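PDB 5ZHH: inositol-1-monophosphatase from Nostoc sp., which probably hydrolyses inositol monophosphates to free inositol and inorganic phosphate in a metal-dependent reaction. Local coordinates for residues A101-I106 / G117-P122; E126-A131 / V220-E225. All blocks are in the same frame, centred on the assembly; numbering follows the deposited sequence.

Contact 1 (A101-I106 / G117-P122); sequences AFCVSI and GVIYDP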
loop_
_atom_site.group_PDB
_atom_site.type_symbol
_atom_site.label_atom_id
_atom_site.label_comp_id
_atom_site.label_asym_id
_atom_site.label_seq_id
_atom_site.Cartn_x
_atom_site.Cartn_y
_atom_site.Cartn_z
ATOM N N ALA A 101 0.916 9.078 13.799
ATOM C CA ALA A 101 2.341 9.284 14.082
ATOM C C ALA A 101 2.659 8.501 15.359
ATOM O O ALA A 101 2.718 9.044 16.465
ATOM C CB ALA A 101 2.714 10.761 14.221
ATOM N N PHE A 102 2.830 7.190 15.197
ATOM C CA PHE A 102 3.221 6.318 16.293
ATOM C C PHE A 102 4.013 5.158 15.705
ATOM O O PHE A 102 3.942 4.882 14.504
ATOM C CB PHE A 102 2.001 5.823 17.084
ATOM C CG PHE A 102 0.962 5.165 16.230
ATOM C CD1 PHE A 102 1.067 3.826 15.893
ATOM C CD2 PHE A 102 -0.110 5.892 15.741
ATOM C CE1 PHE A 102 0.110 3.219 15.094
ATOM C CE2 PHE A 102 -1.064 5.293 14.941
ATOM C CZ PHE A 102 -0.952 3.958 14.617
ATOM N N CYS A 103 4.773 4.480 16.560
ATOM C CA CYS A 103 5.706 3.481 16.065
ATOM C C CYS A 103 6.153 2.584 17.206
ATOM O O CYS A 103 5.902 2.859 18.380
ATOM C CB CYS A 103 6.924 4.145 15.417
ATOM S SG CYS A 103 7.876 5.114 16.611
ATOM N N VAL A 104 6.824 1.498 16.828
ATOM C CA VAL A 104 7.600 0.664 17.735
ATOM C C VAL A 104 9.053 1.081 17.573
ATOM O O VAL A 104 9.525 1.262 16.442
ATOM C CB VAL A 104 7.413 -0.830 17.412
ATOM C CG1 VAL A 104 8.143 -1.710 18.429
ATOM C CG2 VAL A 104 5.935 -1.181 17.361
ATOM N N SER A 105 9.757 1.270 18.690
ATOM C CA SER A 105 11.167 1.652 18.668
ATOM C C SER A 105 11.960 0.597 19.424
ATOM O O SER A 105 11.664 0.319 20.590
ATOM C CB SER A 105 11.377 3.039 19.293
ATOM O OG SER A 105 12.742 3.430 19.251
ATOM N N ILE A 106 12.962 0.014 18.764
ATOM C CA ILE A 106 13.788 -1.047 19.340
ATOM C C ILE A 106 15.247 -0.669 19.131
ATOM O O ILE A 106 15.750 -0.722 18.002
ATOM C CB ILE A 106 13.488 -2.411 18.706
ATOM C CG1 ILE A 106 12.018 -2.780 18.920
ATOM C CG2 ILE A 106 14.408 -3.476 19.281
ATOM C CD1 ILE A 106 11.614 -4.083 18.266
ATOM N N GLY A 117 19.393 0.086 15.703
ATOM C CA GLY A 117 18.103 0.730 15.840
ATOM C C GLY A 117 17.104 0.347 14.772
ATOM O O GLY A 117 17.429 0.320 13.580
ATOM N N VAL A 118 15.885 0.029 15.194
ATOM C CA VAL A 118 14.771 -0.196 14.283
ATOM C C VAL A 118 13.581 0.611 14.774
ATOM O O VAL A 118 13.224 0.544 15.955
ATOM C CB VAL A 118 14.395 -1.687 14.162
ATOM C CG1 VAL A 118 13.219 -1.832 13.226
ATOM C CG2 VAL A 118 15.581 -2.502 13.639
ATOM N N ILE A 119 12.975 1.375 13.869
ATOM C CA ILE A 119 11.778 2.158 14.152
ATOM C C ILE A 119 10.762 1.836 13.071
ATOM O O ILE A 119 11.047 2.005 11.879
ATOM C CB ILE A 119 12.082 3.665 14.190
ATOM C CG1 ILE A 119 13.067 3.957 15.320
ATOM C CG2 ILE A 119 10.803 4.484 14.362
ATOM C CD1 ILE A 119 13.707 5.348 15.238
ATOM N N TYR A 120 9.591 1.356 13.476
ATOM C CA TYR A 120 8.581 0.902 12.530
ATOM C C TYR A 120 7.270 1.624 12.789
ATOM O O TYR A 120 6.683 1.488 13.867
ATOM C CB TYR A 120 8.379 -0.614 12.613
ATOM C CG TYR A 120 7.350 -1.130 11.639
ATOM C CD1 TYR A 120 7.433 -0.819 10.287
ATOM C CD2 TYR A 120 6.288 -1.921 12.069
ATOM C CE1 TYR A 120 6.490 -1.287 9.384
ATOM C CE2 TYR A 120 5.335 -2.391 11.170
ATOM C CZ TYR A 120 5.446 -2.066 9.833
ATOM O OH TYR A 120 4.513 -2.517 8.935
ATOM N N ASP A 121 6.829 2.395 11.801
ATOM C CA ASP A 121 5.525 3.043 11.722
ATOM C C ASP A 121 4.582 2.073 11.025
ATOM O O ASP A 121 4.637 1.953 9.799
ATOM C CB ASP A 121 5.643 4.359 10.942
ATOM C CG ASP A 121 4.298 5.051 10.692
ATOM O OD1 ASP A 121 3.219 4.491 10.989
ATOM O OD2 ASP A 121 4.335 6.178 10.156
ATOM N N PRO A 122 3.716 1.359 11.755
ATOM C CA PRO A 122 2.866 0.356 11.098
ATOM C C PRO A 122 1.690 0.947 10.343
ATOM O O PRO A 122 1.129 0.256 9.482
ATOM C CB PRO A 122 2.388 -0.514 12.268
ATOM C CG PRO A 122 2.349 0.436 13.422
ATOM C CD PRO A 122 3.497 1.400 13.212
HETATM O O HOH W 1 1.869 6.399 12.478
#
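Val-104 and Tyr-120, like Ile-106 and Val-118 further along, pair as antiparallel neighbours in the beta hairpin of strands 103-110 and 113-121, buried in the middle of the larger sheet. Each pair exchanges two backbone bonds; Val-104 N reaches Tyr-120 O at 3.0 Å, and Ile-106 N meets Val-118 O at 2.9 Å. Between them Ser-105 faces Ile-119 in a non-hydrogen-bonded pair. The branched Val-104, Ile-106 and Val-118 suit extended backbone, and on their side Val-104 and Val-118 pack under helix 3-25. Across the sheet, Cys-103 and Ile-119 meet helix 191-199; SG of Cys-103, set between the backbone N and the carbonyl carbon (chi1 63°), lies 3.7 Å from Ile-119 CG2, a small group fitting between sheet and helix. Where the pairing ends, a water takes over: it accepts from Phe-102 N at 3.0 Å and donates to Asp-121 OD1 at 2.8 Å, while His-124 holds OD2. Beside it the ring of Phe-102 reaches Pro-122, CE1 to CG 3.9 Å, and Pro-122, lacking an N-H, suits the strand's exit. A central hairpin of a mixed sheet with helices 3-25 and 191-199 on its two faces is typical of the layered alpha-beta fold of inositol monophosphatases.

Contact 2 (E126-A131 / V220-E225); sequences ELFRGA and VILLEE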
loop_
_atom_site.group_PDB
_atom_site.type_symbol
_atom_site.label_atom_id
_atom_site.label_comp_id
_atom_site.label_asym_id
_atom_site.label_seq_id
_atom_site.Cartn_x
_atom_site.Cartn_y
_atom_site.Cartn_z
ATOM N N GLU A 126 6.338 2.194 7.324
ATOM C CA GLU A 126 7.679 2.723 7.111
ATOM C C GLU A 126 8.623 2.105 8.130
ATOM O O GLU A 126 8.450 2.297 9.339
ATOM C CB GLU A 126 7.692 4.253 7.199
ATOM C CG GLU A 126 6.985 4.900 6.024
ATOM C CD GLU A 126 7.243 6.385 5.932
ATOM O OE1 GLU A 126 7.265 6.907 4.798
ATOM O OE2 GLU A 126 7.455 7.017 6.986
ATOM N N LEU A 127 9.613 1.367 7.634
ATOM C CA LEU A 127 10.543 0.595 8.446
ATOM C C LEU A 127 11.915 1.256 8.359
ATOM O O LEU A 127 12.562 1.210 7.311
ATOM C CB LEU A 127 10.586 -0.852 7.951
ATOM C CG LEU A 127 11.592 -1.786 8.611
ATOM C CD1 LEU A 127 11.245 -1.937 10.080
ATOM C CD2 LEU A 127 11.594 -3.157 7.897
ATOM N N PHE A 128 12.350 1.887 9.448
ATOM C CA PHE A 128 13.657 2.529 9.508
ATOM C C PHE A 128 14.632 1.602 10.220
ATOM O O PHE A 128 14.327 1.082 11.297
ATOM C CB PHE A 128 13.580 3.878 10.231
ATOM C CG PHE A 128 12.672 4.884 9.555
ATOM C CD1 PHE A 128 11.310 4.915 9.841
ATOM C CD2 PHE A 128 13.182 5.793 8.644
ATOM C CE1 PHE A 128 10.464 5.831 9.214
ATOM C CE2 PHE A 128 12.350 6.728 8.028
ATOM C CZ PHE A 128 10.990 6.738 8.307
ATOM N N ARG A 129 15.802 1.400 9.625
ATOM C CA ARG A 129 16.768 0.452 10.163
ATOM C C ARG A 129 18.169 1.032 10.065
ATOM O O ARG A 129 18.539 1.613 9.041
ATOM C CB ARG A 129 16.698 -0.895 9.422
ATOM C CG ARG A 129 15.432 -1.693 9.726
ATOM C CD ARG A 129 15.171 -2.756 8.667
ATOM N NE ARG A 129 16.230 -3.755 8.546
ATOM C CZ ARG A 129 17.121 -3.764 7.557
ATOM N NH1 ARG A 129 17.078 -2.816 6.631
ATOM N NH2 ARG A 129 18.047 -4.714 7.487
ATOM N N GLY A 130 18.938 0.872 11.136
ATOM C CA GLY A 130 20.312 1.332 11.146
ATOM C C GLY A 130 21.128 0.567 12.157
ATOM O O GLY A 130 20.614 0.120 13.185
ATOM N N ALA A 131 22.414 0.414 11.857
ATOM C CA ALA A 131 23.354 -0.198 12.784
ATOM C C ALA A 131 24.741 0.343 12.485
ATOM O O ALA A 131 25.056 0.668 11.337
ATOM C CB ALA A 131 23.336 -1.730 12.688
ATOM N N VAL A 220 18.854 7.443 17.494
ATOM C CA VAL A 220 20.171 8.073 17.551
ATOM C C VAL A 220 21.135 7.386 16.588
ATOM O O VAL A 220 21.819 8.046 15.795
ATOM C CB VAL A 220 20.706 8.083 18.995
ATOM C CG1 VAL A 220 22.203 8.348 19.010
ATOM C CG2 VAL A 220 19.980 9.155 19.819
ATOM N N ILE A 221 21.200 6.050 16.629
ATOM C CA ILE A 221 22.136 5.358 15.746
ATOM C C ILE A 221 21.661 5.433 14.299
ATOM O O ILE A 221 22.472 5.583 13.376
ATOM C CB ILE A 221 22.367 3.903 16.209
ATOM C CG1 ILE A 221 23.383 3.209 15.295
ATOM C CG2 ILE A 221 21.074 3.097 16.235
ATOM C CD1 ILE A 221 24.759 3.872 15.276
ATOM N N LEU A 222 20.344 5.358 14.079
ATOM C CA LEU A 222 19.789 5.559 12.743
ATOM C C LEU A 222 20.242 6.887 12.158
ATOM O O LEU A 222 20.715 6.953 11.018
ATOM C CB LEU A 222 18.263 5.517 12.802
ATOM C CG LEU A 222 17.550 5.675 11.458
ATOM C CD1 LEU A 222 17.670 4.371 10.656
ATOM C CD2 LEU A 222 16.087 6.063 11.648
ATOM N N LEU A 223 20.107 7.962 12.939
ATOM C CA LEU A 223 20.459 9.283 12.440
ATOM C C LEU A 223 21.957 9.386 12.197
ATOM O O LEU A 223 22.391 9.926 11.173
ATOM C CB LEU A 223 19.996 10.353 13.435
ATOM C CG LEU A 223 20.419 11.789 13.134
ATOM C CD1 LEU A 223 19.953 12.169 11.749
ATOM C CD2 LEU A 223 19.822 12.743 14.163
ATOM N N GLU A 224 22.766 8.855 13.117
ATOM C CA GLU A 224 24.212 8.906 12.929
ATOM C C GLU A 224 24.647 8.133 11.690
ATOM O O GLU A 224 25.487 8.610 10.918
ATOM C CB GLU A 224 24.920 8.383 14.178
ATOM C CG GLU A 224 24.758 9.315 15.385
ATOM C CD GLU A 224 25.420 8.767 16.634
ATOM O OE1 GLU A 224 25.875 9.573 17.467
ATOM O OE2 GLU A 224 25.502 7.529 16.778
ATOM N N GLU A 225 24.078 6.944 11.475
ATOM C CA GLU A 225 24.402 6.181 10.273
ATOM C C GLU A 225 23.950 6.903 9.011
ATOM O O GLU A 225 24.561 6.741 7.950
ATOM C CB GLU A 225 23.773 4.787 10.350
ATOM C CG GLU A 225 24.566 3.802 11.208
ATOM C CD GLU A 225 25.972 3.568 10.682
ATOM O OE1 GLU A 225 26.106 3.159 9.506
ATOM O OE2 GLU A 225 26.939 3.806 11.437
#
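Leu-222 holds CG anti to its own N (chi1 -178°), which carries both methyls from the helix to the strand; in Phe-128 the backbone aims CB at the helix, while CG, anti to the carbonyl carbon (chi1 -61°), leads the ring away. CD2 of Leu-222 settles 3.6 Å from Phe-128 CB and meets the ring obliquely; CD1 lies 3.3 Å from Arg-129 O. A forked aliphatic suits this place because one branch serves the aromatic residue and the other covers the backbone. Next along the strand, Gly-130 lets the helix come close: its CA is 4.5 Å from Leu-222 CA, and a beta carbon would point toward the helix and come about 3.1 Å from Leu-222 CA, too close. Ile-221 lies over the end of the strand, its CG1 4.2 Å from Ala-131 CA. Helix 213-225 packs across strand 126-131, the short segments' directions 78° apart, as a helix layer on the sheet of the family's layered alpha-beta fold, with Ala-196 of helix 191-199 touching both Phe-128 and Leu-222. The chain of Glu-225 bends, and its carboxylate folds back beside the strand end, CD 3.1 Å from Ala-131 O. Ala-131 O and Glu-225 OE1, 3.3 Å apart, are both acceptors and form no hydrogen bond; the carboxylate is instead gripped by two backbone N-H groups, OE2 by Gly-133 in the turn and OE1 by Gly-135 at the start of the next strand, which probably offset the unfavourable approach. An alanine here would leave the N-H groups of Gly-133 and Gly-135 without their carboxylate and would probably free the turn after Ala-131 to shift. Arg-129 leans the other way, its NE bonded to Thr-12.

From the N terminus, strand 103-110 turns back through a short connection into strand 113-121, and contact 1 closes that hairpin with only ten residues between its segments. Contact 2 opens afterwards, so the two loops stand in series, neither nested nor crossed. Strand 126-131 follows directly and extends the same sheet: Phe-128 N lies 2.8 Å from Ile-119 O, and Gly-117 N lies 2.8 Å from Gly-130 O, both probable hydrogen bonds. Contact 2 then spans 88 residues, which include much of the smaller sheet, before helix 213-225 returns to the larger one. Ile-221 CG2 also packs on Gly-117, bringing helix and hairpin together, with the contact centres about 11 Å apart.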